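Local structure of elicitor protein Hrip2 (Magnaporthe oryzae, 5FID) at residues T50-K55 and S82-P87; D14-Q19 and T32-G37; M63-S68 and Y78-E83; A6-N11 and V131-C136. The protein acts as a protein elicitor of the rice blast fungus, probably secreted and recognised by plants, triggering their defence responses. The protein carries 1 engineered substitution. All blocks are in the same frame, centred on the assembly; numbering follows the deposited sequence.

Contact 1. Residues T50-K55 and S82-P87; sequences TVKVSK and SEWGNP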
loop_
_atom_site.group_PDB
_atom_site.type_symbol
_atom_site.label_atom_id
_atom_site.label_comp_id
_atom_site.label_asym_id
_atom_site.label_seq_id
_atom_site.Cartn_x
_atom_site.Cartn_y
_atom_site.Cartn_z
ATOM N N THR A 50 13.483 7.244 -3.875
ATOM C CA THR A 50 13.730 6.022 -4.618
ATOM C C THR A 50 15.153 5.553 -4.340
ATOM O O THR A 50 16.121 6.276 -4.602
ATOM C CB THR A 50 13.570 6.259 -6.130
ATOM O OG1 THR A 50 12.203 6.586 -6.407
ATOM C CG2 THR A 50 13.957 5.013 -6.911
ATOM N N VAL A 51 15.292 4.348 -3.800
ATOM C CA VAL A 51 16.625 3.813 -3.526
ATOM C C VAL A 51 16.986 2.795 -4.605
ATOM O O VAL A 51 16.406 1.707 -4.649
ATOM C CB VAL A 51 16.688 3.153 -2.134
ATOM C CG1 VAL A 51 18.089 2.651 -1.850
ATOM C CG2 VAL A 51 16.292 4.151 -1.058
ATOM N N LYS A 52 17.926 3.148 -5.485
ATOM C CA LYS A 52 18.373 2.217 -6.528
ATOM C C LYS A 52 19.387 1.239 -5.962
ATOM O O LYS A 52 20.192 1.610 -5.112
ATOM C CB LYS A 52 19.011 2.967 -7.699
ATOM C CG LYS A 52 18.109 3.958 -8.401
ATOM C CD LYS A 52 18.854 4.599 -9.569
ATOM C CE LYS A 52 17.973 5.612 -10.314
ATOM N NZ LYS A 52 18.754 6.250 -11.428
ATOM N N VAL A 53 19.335 -0.010 -6.436
ATOM C CA VAL A 53 20.214 -1.080 -5.974
ATOM C C VAL A 53 20.670 -1.861 -7.194
ATOM O O VAL A 53 19.855 -2.396 -7.939
ATOM C CB VAL A 53 19.475 -2.046 -5.019
ATOM C CG1 VAL A 53 20.432 -3.089 -4.477
ATOM C CG2 VAL A 53 18.830 -1.271 -3.868
ATOM N N SER A 54 21.976 -1.929 -7.409
ATOM C CA SER A 54 22.486 -2.501 -8.645
ATOM C C SER A 54 23.795 -3.216 -8.366
ATOM O O SER A 54 24.361 -3.061 -7.292
ATOM C CB SER A 54 22.667 -1.381 -9.672
ATOM O OG SER A 54 23.355 -1.814 -10.821
ATOM N N LYS A 55 24.261 -4.027 -9.313
ATOM C CA LYS A 55 25.574 -4.646 -9.174
ATOM C C LYS A 55 26.658 -3.857 -9.907
ATOM O O LYS A 55 27.813 -4.282 -9.957
ATOM C CB LYS A 55 25.546 -6.089 -9.675
ATOM C CG LYS A 55 24.769 -7.036 -8.786
ATOM C CD LYS A 55 24.770 -8.422 -9.408
ATOM C CE LYS A 55 23.887 -9.355 -8.635
ATOM N NZ LYS A 55 23.808 -10.680 -9.306
ATOM N N SER A 82 10.880 -4.132 -9.478
ATOM C CA SER A 82 11.794 -4.560 -10.538
ATOM C C SER A 82 11.463 -3.881 -11.868
ATOM O O SER A 82 11.839 -4.385 -12.932
ATOM C CB SER A 82 11.756 -6.080 -10.716
ATOM O OG SER A 82 10.467 -6.519 -11.130
ATOM N N GLU A 83 10.782 -2.734 -11.812
ATOM C CA GLU A 83 10.349 -2.021 -13.020
ATOM C C GLU A 83 11.491 -1.510 -13.883
ATOM O O GLU A 83 11.312 -1.287 -15.081
ATOM C CB GLU A 83 9.456 -0.828 -12.660
ATOM C CG GLU A 83 8.072 -1.176 -12.174
ATOM C CD GLU A 83 7.395 0.018 -11.545
ATOM O OE1 GLU A 83 7.902 0.511 -10.503
ATOM O OE2 GLU A 83 6.368 0.476 -12.093
ATOM N N TRP A 84 12.655 -1.303 -13.274
ATOM C CA TRP A 84 13.822 -0.831 -14.024
ATOM C C TRP A 84 14.894 -1.903 -14.156
ATOM O O TRP A 84 15.972 -1.641 -14.701
ATOM C CB TRP A 84 14.437 0.404 -13.353
ATOM C CG TRP A 84 13.443 1.508 -13.076
ATOM C CD1 TRP A 84 12.234 1.695 -13.678
ATOM C CD2 TRP A 84 13.584 2.570 -12.118
ATOM N NE1 TRP A 84 11.612 2.811 -13.160
ATOM C CE2 TRP A 84 12.418 3.364 -12.198
ATOM C CE3 TRP A 84 14.574 2.915 -11.195
ATOM C CZ2 TRP A 84 12.222 4.497 -11.396
ATOM C CZ3 TRP A 84 14.383 4.045 -10.403
ATOM C CH2 TRP A 84 13.212 4.818 -10.504
ATOM N N GLY A 85 14.601 -3.098 -13.649
ATOM C CA GLY A 85 15.551 -4.198 -13.659
ATOM C C GLY A 85 15.565 -4.941 -12.327
ATOM O O GLY A 85 14.903 -4.534 -11.387
ATOM N N ASN A 86 16.302 -6.044 -12.255
ATOM C CA ASN A 86 16.516 -6.756 -11.000
ATOM C C ASN A 86 17.700 -7.696 -11.105
ATOM O O ASN A 86 17.563 -8.817 -11.601
ATOM C CB ASN A 86 15.289 -7.561 -10.561
ATOM C CG ASN A 86 15.506 -8.238 -9.209
ATOM O OD1 ASN A 86 16.502 -7.969 -8.517
ATOM N ND2 ASN A 86 14.585 -9.110 -8.823
ATOM N N PRO A 87 18.865 -7.243 -10.624
ATOM C CA PRO A 87 20.115 -8.004 -10.673
ATOM C C PRO A 87 20.041 -9.224 -9.775
ATOM O O PRO A 87 20.881 -10.124 -9.889
ATOM C CB PRO A 87 21.145 -7.022 -10.100
ATOM C CG PRO A 87 20.540 -5.680 -10.250
ATOM C CD PRO A 87 19.065 -5.892 -10.074
HETATM O O HOH W 1 22.895 -10.502 -11.848
#
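Pro87 lies against the end of strand 49-54 and Trp84 near its start, so that the loop leaving strand 75-81 runs beside the six-stranded antiparallel sheet of this beta sandwich. The two residues are set apart by Gly85 and Asn86 and touch different parts of the strand. A type I beta turn from Ser82 to Gly85, closed by Gly85 N to Ser82 O at 3.1 Å, places Trp84 at its third position. With CG anti to its own carbonyl carbon (chi1 -52°), the indole reaches toward the sheet with the six-membered ring leading. The methyl of Thr50 comes from the opposite direction and meets the ring obliquely, Thr50 CG2 lying 3.6 Å from Trp84 CZ3. Lys52 arrives at about a right angle to the indole; its extended chain brings CE to 3.9 Å from the same CZ3. The ammonium end of Lys52 also has an aromatic neighbour in Phe21, a cation-pi partner, while Phe64 meets the indole from the next strand.

At the other end the proline ring makes the contact. Pro87 CG rests 4.1 Å from Ser54 CA, over the backbone of the strand. Lys55 slides past the proline in the opposite direction, extended beyond CG, with Lys55 CG 3.9 Å from Pro87 CB. This path delivers its ammonium to the proline carbonyl: Lys55 NZ donates to Pro87 O at 3.0 Å, from 37° above the carbonyl plane. A water completes a small triangle, accepting from Lys55 NZ at 2.7 Å and donating to Pro87 O.

Contact 2. Residues D14-Q19 and T32-G37; sequences DTVYVQ and TTLQAG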
loop_
_atom_site.group_PDB
_atom_site.type_symbol
_atom_site.label_atom_id
_atom_site.label_comp_id
_atom_site.label_asym_id
_atom_site.label_seq_id
_atom_site.Cartn_x
_atom_site.Cartn_y
_atom_site.Cartn_z
ATOM N N ASP A 14 28.049 -10.821 -4.048
ATOM C CA ASP A 14 28.546 -9.770 -4.916
ATOM C C ASP A 14 28.611 -8.434 -4.200
ATOM O O ASP A 14 27.847 -8.178 -3.271
ATOM C CB ASP A 14 27.650 -9.635 -6.152
ATOM C CG ASP A 14 27.689 -10.865 -7.034
ATOM O OD1 ASP A 14 28.756 -11.511 -7.109
ATOM O OD2 ASP A 14 26.657 -11.191 -7.644
ATOM N N THR A 15 29.538 -7.592 -4.636
ATOM C CA THR A 15 29.532 -6.188 -4.256
ATOM C C THR A 15 28.294 -5.572 -4.911
ATOM O O THR A 15 27.998 -5.840 -6.081
ATOM C CB THR A 15 30.809 -5.486 -4.757
ATOM O OG1 THR A 15 31.961 -6.085 -4.142
ATOM C CG2 THR A 15 30.795 -4.003 -4.424
ATOM N N VAL A 16 27.549 -4.762 -4.166
ATOM C CA VAL A 16 26.411 -4.049 -4.747
ATOM C C VAL A 16 26.536 -2.550 -4.514
ATOM O O VAL A 16 27.308 -2.112 -3.660
ATOM C CB VAL A 16 25.066 -4.551 -4.185
ATOM C CG1 VAL A 16 24.970 -6.056 -4.298
ATOM C CG2 VAL A 16 24.905 -4.125 -2.746
ATOM N N TYR A 17 25.789 -1.766 -5.287
ATOM C CA TYR A 17 25.846 -0.312 -5.189
ATOM C C TYR A 17 24.455 0.218 -4.909
ATOM O O TYR A 17 23.481 -0.230 -5.517
ATOM C CB TYR A 17 26.420 0.286 -6.478
ATOM C CG TYR A 17 27.804 -0.241 -6.755
ATOM C CD1 TYR A 17 28.928 0.436 -6.317
ATOM C CD2 TYR A 17 27.984 -1.451 -7.408
ATOM C CE1 TYR A 17 30.212 -0.072 -6.552
ATOM C CE2 TYR A 17 29.254 -1.956 -7.649
ATOM C CZ TYR A 17 30.357 -1.268 -7.220
ATOM O OH TYR A 17 31.616 -1.795 -7.462
ATOM N N VAL A 18 24.361 1.147 -3.963
ATOM C CA VAL A 18 23.074 1.661 -3.521
ATOM C C VAL A 18 23.121 3.180 -3.515
ATOM O O VAL A 18 24.126 3.765 -3.116
ATOM C CB VAL A 18 22.756 1.158 -2.091
ATOM C CG1 VAL A 18 21.411 1.701 -1.610
ATOM C CG2 VAL A 18 22.737 -0.361 -2.053
ATOM N N GLN A 19 22.053 3.825 -3.984
ATOM C CA GLN A 19 21.967 5.284 -3.913
ATOM C C GLN A 19 20.512 5.754 -3.857
ATOM O O GLN A 19 19.629 5.197 -4.534
ATOM C CB GLN A 19 22.704 5.950 -5.084
ATOM C CG GLN A 19 22.918 7.448 -4.910
ATOM C CD GLN A 19 23.761 8.056 -6.017
ATOM O OE1 GLN A 19 23.911 7.468 -7.090
ATOM N NE2 GLN A 19 24.330 9.241 -5.756
ATOM N N THR A 32 26.774 4.550 -2.686
ATOM C CA THR A 32 27.267 3.682 -1.617
ATOM C C THR A 32 27.699 2.314 -2.124
ATOM O O THR A 32 26.922 1.589 -2.741
ATOM C CB THR A 32 26.217 3.514 -0.497
ATOM O OG1 THR A 32 25.829 4.810 -0.015
ATOM C CG2 THR A 32 26.799 2.704 0.661
ATOM N N THR A 33 28.943 1.956 -1.852
ATOM C CA THR A 33 29.429 0.638 -2.223
ATOM C C THR A 33 29.269 -0.305 -1.043
ATOM O O THR A 33 29.806 -0.051 0.045
ATOM C CB THR A 33 30.916 0.658 -2.599
ATOM O OG1 THR A 33 31.145 1.609 -3.653
ATOM C CG2 THR A 33 31.335 -0.728 -3.062
ATOM N N LEU A 34 28.542 -1.401 -1.253
ATOM C CA LEU A 34 28.364 -2.404 -0.213
ATOM C C LEU A 34 29.100 -3.680 -0.595
ATOM O O LEU A 34 28.681 -4.397 -1.518
ATOM C CB LEU A 34 26.876 -2.737 -0.011
ATOM C CG LEU A 34 25.902 -1.653 0.443
ATOM C CD1 LEU A 34 24.505 -2.259 0.632
ATOM C CD2 LEU A 34 26.398 -1.044 1.740
ATOM N N GLN A 35 30.186 -3.977 0.112
ATOM C CA GLN A 35 30.821 -5.277 -0.038
ATOM C C GLN A 35 29.806 -6.315 0.381
ATOM O O GLN A 35 28.865 -6.005 1.120
ATOM C CB GLN A 35 32.060 -5.402 0.857
ATOM C CG GLN A 35 33.051 -4.268 0.711
ATOM C CD GLN A 35 33.636 -4.186 -0.681
ATOM O OE1 GLN A 35 34.204 -5.160 -1.187
ATOM N NE2 GLN A 35 33.504 -3.017 -1.316
ATOM N N ALA A 36 29.984 -7.539 -0.101
ATOM C CA ALA A 36 29.213 -8.667 0.400
ATOM C C ALA A 36 29.142 -8.573 1.924
ATOM O O ALA A 36 30.169 -8.520 2.585
ATOM C CB ALA A 36 29.883 -9.971 -0.017
ATOM N N GLY A 37 27.933 -8.485 2.471
ATOM C CA GLY A 37 27.749 -8.491 3.915
ATOM C C GLY A 37 27.458 -7.127 4.521
ATOM O O GLY A 37 26.968 -7.041 5.647
HETATM O O HOH W 2 32.012 -7.916 -2.177
#
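Leu34 O is gripped by two groups of the neighbouring segment 14-19: Val16 N donates to it at 2.9 Å, and the CA-H of Thr15 approaches it with CA 3.4 Å away. Asn10 ND2 adds a weak hydrogen bond from the other sheet. Thr32 O is held in a similar way by Val18 N and the CA-H of Tyr17. The return bonds are short, Leu34 N reaching Val16 O at 2.8 Å.

Val16, Val18 and Leu34 share the buried face. With CG1 anti to the carbonyl carbon (chi1 -52°), Val16 CG2 falls between the backbone N and the carbonyl carbon, which turns this methyl to Leu34 CB at 3.6 Å; Leu34 CD1 reaches on to Val18 CG2 at 3.7 Å. Phe40 of the facing sheet packs on Val18 and Leu34. On the reverse face Tyr17 and Thr33 lie side by side, pointing the same way, and Thr33 CG2 meets Thr15 CG2 at 3.6 Å. Beyond the last backbone pair a water joins Thr15 OG1, 2.7 Å away, to Ala36 N. Such alternating hydrogen-bonded and non-hydrogen-bonded pairs are those of an antiparallel beta hairpin, here ending the sheet with 32-34 as its outermost strand.

Contact 3. Residues M63-S68 and Y78-E83; sequences MFIGYS and YELSSE. Engineered in segment 63-68: Met63 (natural residue Leu).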
loop_
_atom_site.group_PDB
_atom_site.type_symbol
_atom_site.label_atom_id
_atom_site.label_comp_id
_atom_site.label_asym_id
_atom_site.label_seq_id
_atom_site.Cartn_x
_atom_site.Cartn_y
_atom_site.Cartn_z
HETATM N N MSE A 63 17.324 -2.587 -9.388
HETATM C CA MSE A 63 16.120 -2.816 -8.628
HETATM C C MSE A 63 15.910 -1.516 -7.872
HETATM O O MSE A 63 16.825 -0.713 -7.782
HETATM C CB MSE A 63 16.353 -3.966 -7.655
HETATM C CG MSE A 63 15.091 -4.515 -7.051
HETATM SE SE MSE A 63 15.580 -5.637 -5.538
HETATM C CE MSE A 63 16.241 -4.306 -4.278
ATOM N N PHE A 64 14.701 -1.261 -7.380
ATOM C CA PHE A 64 14.528 -0.128 -6.470
ATOM C C PHE A 64 13.615 -0.377 -5.286
ATOM O O PHE A 64 12.735 -1.245 -5.315
ATOM C CB PHE A 64 14.234 1.211 -7.200
ATOM C CG PHE A 64 12.790 1.447 -7.575
ATOM C CD1 PHE A 64 11.858 1.847 -6.622
ATOM C CD2 PHE A 64 12.389 1.371 -8.902
ATOM C CE1 PHE A 64 10.528 2.106 -6.973
ATOM C CE2 PHE A 64 11.057 1.631 -9.267
ATOM C CZ PHE A 64 10.130 1.997 -8.303
ATOM N N ILE A 65 13.865 0.383 -4.225
ATOM C CA ILE A 65 13.016 0.371 -3.049
ATOM C C ILE A 65 12.473 1.774 -2.931
ATOM O O ILE A 65 13.235 2.733 -2.806
ATOM C CB ILE A 65 13.826 0.042 -1.783
ATOM C CG1 ILE A 65 14.397 -1.381 -1.890
ATOM C CG2 ILE A 65 12.947 0.189 -0.538
ATOM C CD1 ILE A 65 15.784 -1.512 -1.352
ATOM N N GLY A 66 11.155 1.914 -2.995
ATOM C CA GLY A 66 10.568 3.235 -2.887
ATOM C C GLY A 66 9.891 3.374 -1.544
ATOM O O GLY A 66 9.267 2.431 -1.072
ATOM N N TYR A 67 10.011 4.538 -0.919
ATOM C CA TYR A 67 9.270 4.784 0.309
ATOM C C TYR A 67 8.763 6.217 0.366
ATOM O O TYR A 67 9.340 7.108 -0.243
ATOM C CB TYR A 67 10.128 4.469 1.539
ATOM C CG TYR A 67 11.276 5.426 1.773
ATOM C CD1 TYR A 67 12.545 5.154 1.274
ATOM C CD2 TYR A 67 11.100 6.588 2.511
ATOM C CE1 TYR A 67 13.612 6.022 1.502
ATOM C CE2 TYR A 67 12.146 7.460 2.732
ATOM C CZ TYR A 67 13.401 7.174 2.233
ATOM O OH TYR A 67 14.442 8.052 2.466
ATOM N N SER A 68 7.677 6.426 1.101
ATOM C CA SER A 68 7.185 7.771 1.384
ATOM C C SER A 68 6.315 7.685 2.634
ATOM O O SER A 68 6.036 6.592 3.115
ATOM C CB SER A 68 6.397 8.319 0.196
ATOM O OG SER A 68 5.130 7.690 0.091
ATOM N N TYR A 78 5.846 1.650 1.118
ATOM C CA TYR A 78 7.087 1.038 0.652
ATOM C C TYR A 78 6.799 0.129 -0.535
ATOM O O TYR A 78 5.779 -0.564 -0.572
ATOM C CB TYR A 78 7.771 0.239 1.778
ATOM C CG TYR A 78 6.788 -0.595 2.560
ATOM C CD1 TYR A 78 6.026 -0.027 3.569
ATOM C CD2 TYR A 78 6.602 -1.938 2.274
ATOM C CE1 TYR A 78 5.098 -0.770 4.273
ATOM C CE2 TYR A 78 5.683 -2.688 2.979
ATOM C CZ TYR A 78 4.934 -2.097 3.973
ATOM O OH TYR A 78 3.999 -2.843 4.674
ATOM N N GLU A 79 7.711 0.132 -1.502
ATOM C CA GLU A 79 7.540 -0.614 -2.738
ATOM C C GLU A 79 8.859 -1.279 -3.087
ATOM O O GLU A 79 9.905 -0.626 -3.094
ATOM C CB GLU A 79 7.139 0.339 -3.865
ATOM C CG GLU A 79 7.064 -0.290 -5.263
ATOM C CD GLU A 79 6.656 0.709 -6.338
ATOM O OE1 GLU A 79 6.703 1.937 -6.078
ATOM O OE2 GLU A 79 6.281 0.271 -7.458
ATOM N N LEU A 80 8.809 -2.576 -3.363
ATOM C CA LEU A 80 9.977 -3.307 -3.846
ATOM C C LEU A 80 9.775 -3.543 -5.335
ATOM O O LEU A 80 8.965 -4.377 -5.725
ATOM C CB LEU A 80 10.112 -4.643 -3.109
ATOM C CG LEU A 80 11.317 -5.507 -3.504
ATOM C CD1 LEU A 80 12.614 -4.793 -3.163
ATOM C CD2 LEU A 80 11.258 -6.860 -2.797
ATOM N N SER A 81 10.510 -2.807 -6.173
ATOM C CA SER A 81 10.192 -2.764 -7.603
ATOM C C SER A 81 11.280 -3.309 -8.509
ATOM O O SER A 81 12.456 -2.990 -8.342
ATOM C CB SER A 81 9.873 -1.331 -8.021
ATOM O OG SER A 81 9.605 -1.250 -9.412
ATOM N N SER A 82 10.880 -4.132 -9.478
ATOM C CA SER A 82 11.794 -4.560 -10.538
ATOM C C SER A 82 11.463 -3.881 -11.868
ATOM O O SER A 82 11.839 -4.385 -12.932
ATOM C CB SER A 82 11.756 -6.080 -10.716
ATOM O OG SER A 82 10.467 -6.519 -11.130
ATOM N N GLU A 83 10.782 -2.734 -11.812
ATOM C CA GLU A 83 10.349 -2.021 -13.020
ATOM C C GLU A 83 11.491 -1.510 -13.883
ATOM O O GLU A 83 11.312 -1.287 -15.081
ATOM C CB GLU A 83 9.456 -0.828 -12.660
ATOM C CG GLU A 83 8.072 -1.176 -12.174
ATOM C CD GLU A 83 7.395 0.018 -11.545
ATOM O OE1 GLU A 83 7.902 0.511 -10.503
ATOM O OE2 GLU A 83 6.368 0.476 -12.093
#
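Phe64 lays one face of its ring on Ser81. The serine CB stands 3.5 Å from the ring centroid and 17° off the normal, a CH-pi contact between members of a hydrogen-bonded antiparallel pair. The phenyl group reaches this place because CG lies between the backbone N and the carbonyl carbon (chi1 84°), folding the ring back over its own strand and the neighbouring one. Its edge extends toward Gly66, which has no side chain to obstruct it, and the Gly66 N lies in the ring plane. Glu79 OE1 also stands at the edge, 3.9 Å from Phe64 CE1.

Next come the groups that fix the serine. Ser81 OG accepts from Glu83 N at 3.1 Å, an ST turn at the end of the strand, and donates to Glu83 OE1 at 2.7 Å. The carboxylates of Glu79 and Glu83 are close together, and Lys120 makes salt bridges to both, probably offsetting their repulsion. Ser115 binds Glu79 as well, and the Tyr75 hydroxyl of the second subunit is hydrogen-bonded to Glu79 OE1.

Backbone bonds in both directions join Phe64 with Ser81 and Gly66 with Glu79. On the opposite face the engineered selenomethionine Met63 bends at its last torsion, bringing CE 3.8 Å from Leu80 CD1, and Ile65 CG1 touches that same methyl at 4.1 Å. This apolar face packs on strands 131-135 and 93-96 of the second sheet, while strand 49-54 borders the hairpin beside 63-69 and strand 123-126 beside 75-81.

Contact 4. Residues A6-N11 and V131-C136; sequences AIVHNN and VEATLC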
loop_
_atom_site.group_PDB
_atom_site.type_symbol
_atom_site.label_atom_id
_atom_site.label_comp_id
_atom_site.label_asym_id
_atom_site.label_seq_id
_atom_site.Cartn_x
_atom_site.Cartn_y
_atom_site.Cartn_z
ATOM N N ALA A 6 15.604 3.851 6.101
ATOM C CA ALA A 6 15.507 2.953 4.958
ATOM C C ALA A 6 16.825 2.200 4.948
ATOM O O ALA A 6 17.894 2.811 4.972
ATOM C CB ALA A 6 15.316 3.728 3.655
ATOM N N ILE A 7 16.748 0.875 4.906
ATOM C CA ILE A 7 17.923 0.036 5.118
ATOM C C ILE A 7 18.032 -1.011 4.021
ATOM O O ILE A 7 17.041 -1.620 3.640
ATOM C CB ILE A 7 17.804 -0.697 6.468
ATOM C CG1 ILE A 7 17.683 0.301 7.617
ATOM C CG2 ILE A 7 18.981 -1.628 6.705
ATOM C CD1 ILE A 7 17.167 -0.338 8.880
ATOM N N VAL A 8 19.240 -1.217 3.506
ATOM C CA VAL A 8 19.475 -2.298 2.559
ATOM C C VAL A 8 20.622 -3.179 3.038
ATOM O O VAL A 8 21.773 -2.744 3.077
ATOM C CB VAL A 8 19.795 -1.774 1.146
ATOM C CG1 VAL A 8 20.009 -2.944 0.186
ATOM C CG2 VAL A 8 18.662 -0.900 0.635
ATOM N N HIS A 9 20.306 -4.416 3.412
ATOM C CA HIS A 9 21.344 -5.368 3.826
ATOM C C HIS A 9 21.797 -6.171 2.621
ATOM O O HIS A 9 20.997 -6.886 2.020
ATOM C CB HIS A 9 20.818 -6.372 4.852
ATOM C CG HIS A 9 20.258 -5.754 6.097
ATOM N ND1 HIS A 9 21.029 -5.052 6.991
ATOM C CD2 HIS A 9 19.001 -5.785 6.608
ATOM C CE1 HIS A 9 20.265 -4.652 8.003
ATOM N NE2 HIS A 9 19.038 -5.085 7.795
ATOM N N ASN A 10 23.077 -6.078 2.275
ATOM C CA ASN A 10 23.608 -6.896 1.184
ATOM C C ASN A 10 24.115 -8.259 1.670
ATOM O O ASN A 10 25.247 -8.371 2.130
ATOM C CB ASN A 10 24.728 -6.161 0.438
ATOM C CG ASN A 10 25.311 -6.999 -0.679
ATOM O OD1 ASN A 10 24.646 -7.902 -1.195
ATOM N ND2 ASN A 10 26.548 -6.711 -1.061
ATOM N N ASN A 11 23.282 -9.292 1.558
ATOM C CA ASN A 11 23.697 -10.632 1.953
ATOM C C ASN A 11 24.152 -11.460 0.748
ATOM O O ASN A 11 24.360 -12.668 0.859
ATOM C CB ASN A 11 22.570 -11.335 2.725
ATOM C CG ASN A 11 23.046 -12.578 3.474
ATOM O OD1 ASN A 11 24.011 -12.531 4.247
ATOM N ND2 ASN A 11 22.362 -13.700 3.250
ATOM N N VAL A 131 12.064 0.853 6.808
ATOM C CA VAL A 131 11.872 0.090 5.573
ATOM C C VAL A 131 13.167 -0.656 5.304
ATOM O O VAL A 131 14.190 -0.048 5.002
ATOM C CB VAL A 131 11.499 0.998 4.387
ATOM C CG1 VAL A 131 11.416 0.195 3.098
ATOM C CG2 VAL A 131 10.157 1.656 4.649
ATOM N N GLU A 132 13.120 -1.981 5.437
ATOM C CA GLU A 132 14.329 -2.779 5.563
ATOM C C GLU A 132 14.354 -3.891 4.531
ATOM O O GLU A 132 13.503 -4.785 4.542
ATOM C CB GLU A 132 14.408 -3.349 6.981
ATOM C CG GLU A 132 15.677 -4.104 7.300
ATOM C CD GLU A 132 15.788 -4.424 8.783
ATOM O OE1 GLU A 132 14.813 -4.175 9.543
ATOM O OE2 GLU A 132 16.848 -4.923 9.198
ATOM N N ALA A 133 15.334 -3.823 3.630
ATOM C CA ALA A 133 15.467 -4.797 2.559
ATOM C C ALA A 133 16.687 -5.665 2.808
ATOM O O ALA A 133 17.706 -5.182 3.285
ATOM C CB ALA A 133 15.598 -4.098 1.216
ATOM N N THR A 134 16.575 -6.951 2.486
ATOM C CA THR A 134 17.710 -7.866 2.525
ATOM C C THR A 134 17.897 -8.511 1.153
ATOM O O THR A 134 17.000 -9.193 0.661
ATOM C CB THR A 134 17.508 -8.981 3.568
ATOM O OG1 THR A 134 17.440 -8.409 4.881
ATOM C CG2 THR A 134 18.684 -9.963 3.525
ATOM N N LEU A 135 19.065 -8.288 0.548
ATOM C CA LEU A 135 19.377 -8.812 -0.777
ATOM C C LEU A 135 19.956 -10.204 -0.588
ATOM O O LEU A 135 20.785 -10.404 0.296
ATOM C CB LEU A 135 20.417 -7.921 -1.465
ATOM C CG LEU A 135 20.153 -6.414 -1.492
ATOM C CD1 LEU A 135 21.336 -5.693 -2.138
ATOM C CD2 LEU A 135 18.867 -6.108 -2.242
ATOM N N CYS A 136 19.522 -11.164 -1.405
ATOM C CA CYS A 136 20.005 -12.546 -1.295
ATOM C C CYS A 136 19.794 -13.109 0.112
ATOM O O CYS A 136 20.706 -13.698 0.706
ATOM C CB CYS A 136 21.485 -12.648 -1.676
ATOM S SG CYS A 136 21.874 -11.985 -3.313
#
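Val8 and Leu135 pack where strands 5-10 and 131-135, parallel neighbours within the mixed sheet of the beta sandwich, turn their inner face to the other sheet. Leu135 CD1 lies 3.8 Å from Val8 CG1, and Ala133 fills the same buried side; Ile65 of the opposite sheet touches both Val8 and Ala133. Backbone bonds bind the strands, with His9 at the centre of the pattern: His9 N donates to Ala133 O at 2.7 Å and Leu135 N to His9 O at 2.8 Å.

The reverse face, carrying Ile7, His9, Glu132 and Thr134, is partly exposed and more polar. Here an extended Glu132 crosses to the imidazole, and His9 NE2 donates to Glu132 OE2 at 2.6 Å. The oxygen uses its anti lone pair and lies 2° from the ring plane, although the ring and carboxylate planes are 52° apart. Thr39 binds ND1 on the far side of the ring, fixing its rotation, while Ile7 CG2 lies over one face of the His9 ring, toward its rim and 3.5 Å above the plane.

The strands' ends stay together. Cys136 is tied to Cys12 by a disulfide, and Asn11, an exposed residue, donates from ND2 to Cys136 O at 3.0 Å.

Overall arrangement
Contacts 2, 1 and 3 succeed one another across the six-stranded sheet, contact 1 through strand 49-54, whereas contact 4 belongs to the mixed sheet that faces it. Strand 49-54 is the shared neighbour: Ser54 O receives Tyr17 N of contact 2 at 2.8 Å, and Val51 N reaches Ile65 O of contact 3 at 2.8 Å. Contacts 2 and 3, with centres about 17 Å apart, do not touch. Contact 4 links the chain's two ends and encloses the other three in sequence. Across the sandwich, Ile65 CD1 meets Val8 CG2 at 3.5 Å, and Val53 CG1 meets Leu135 CD1 at 3.6 Å; Gly37 N also bonds Asn10 O, joining contact 2 to contact 4.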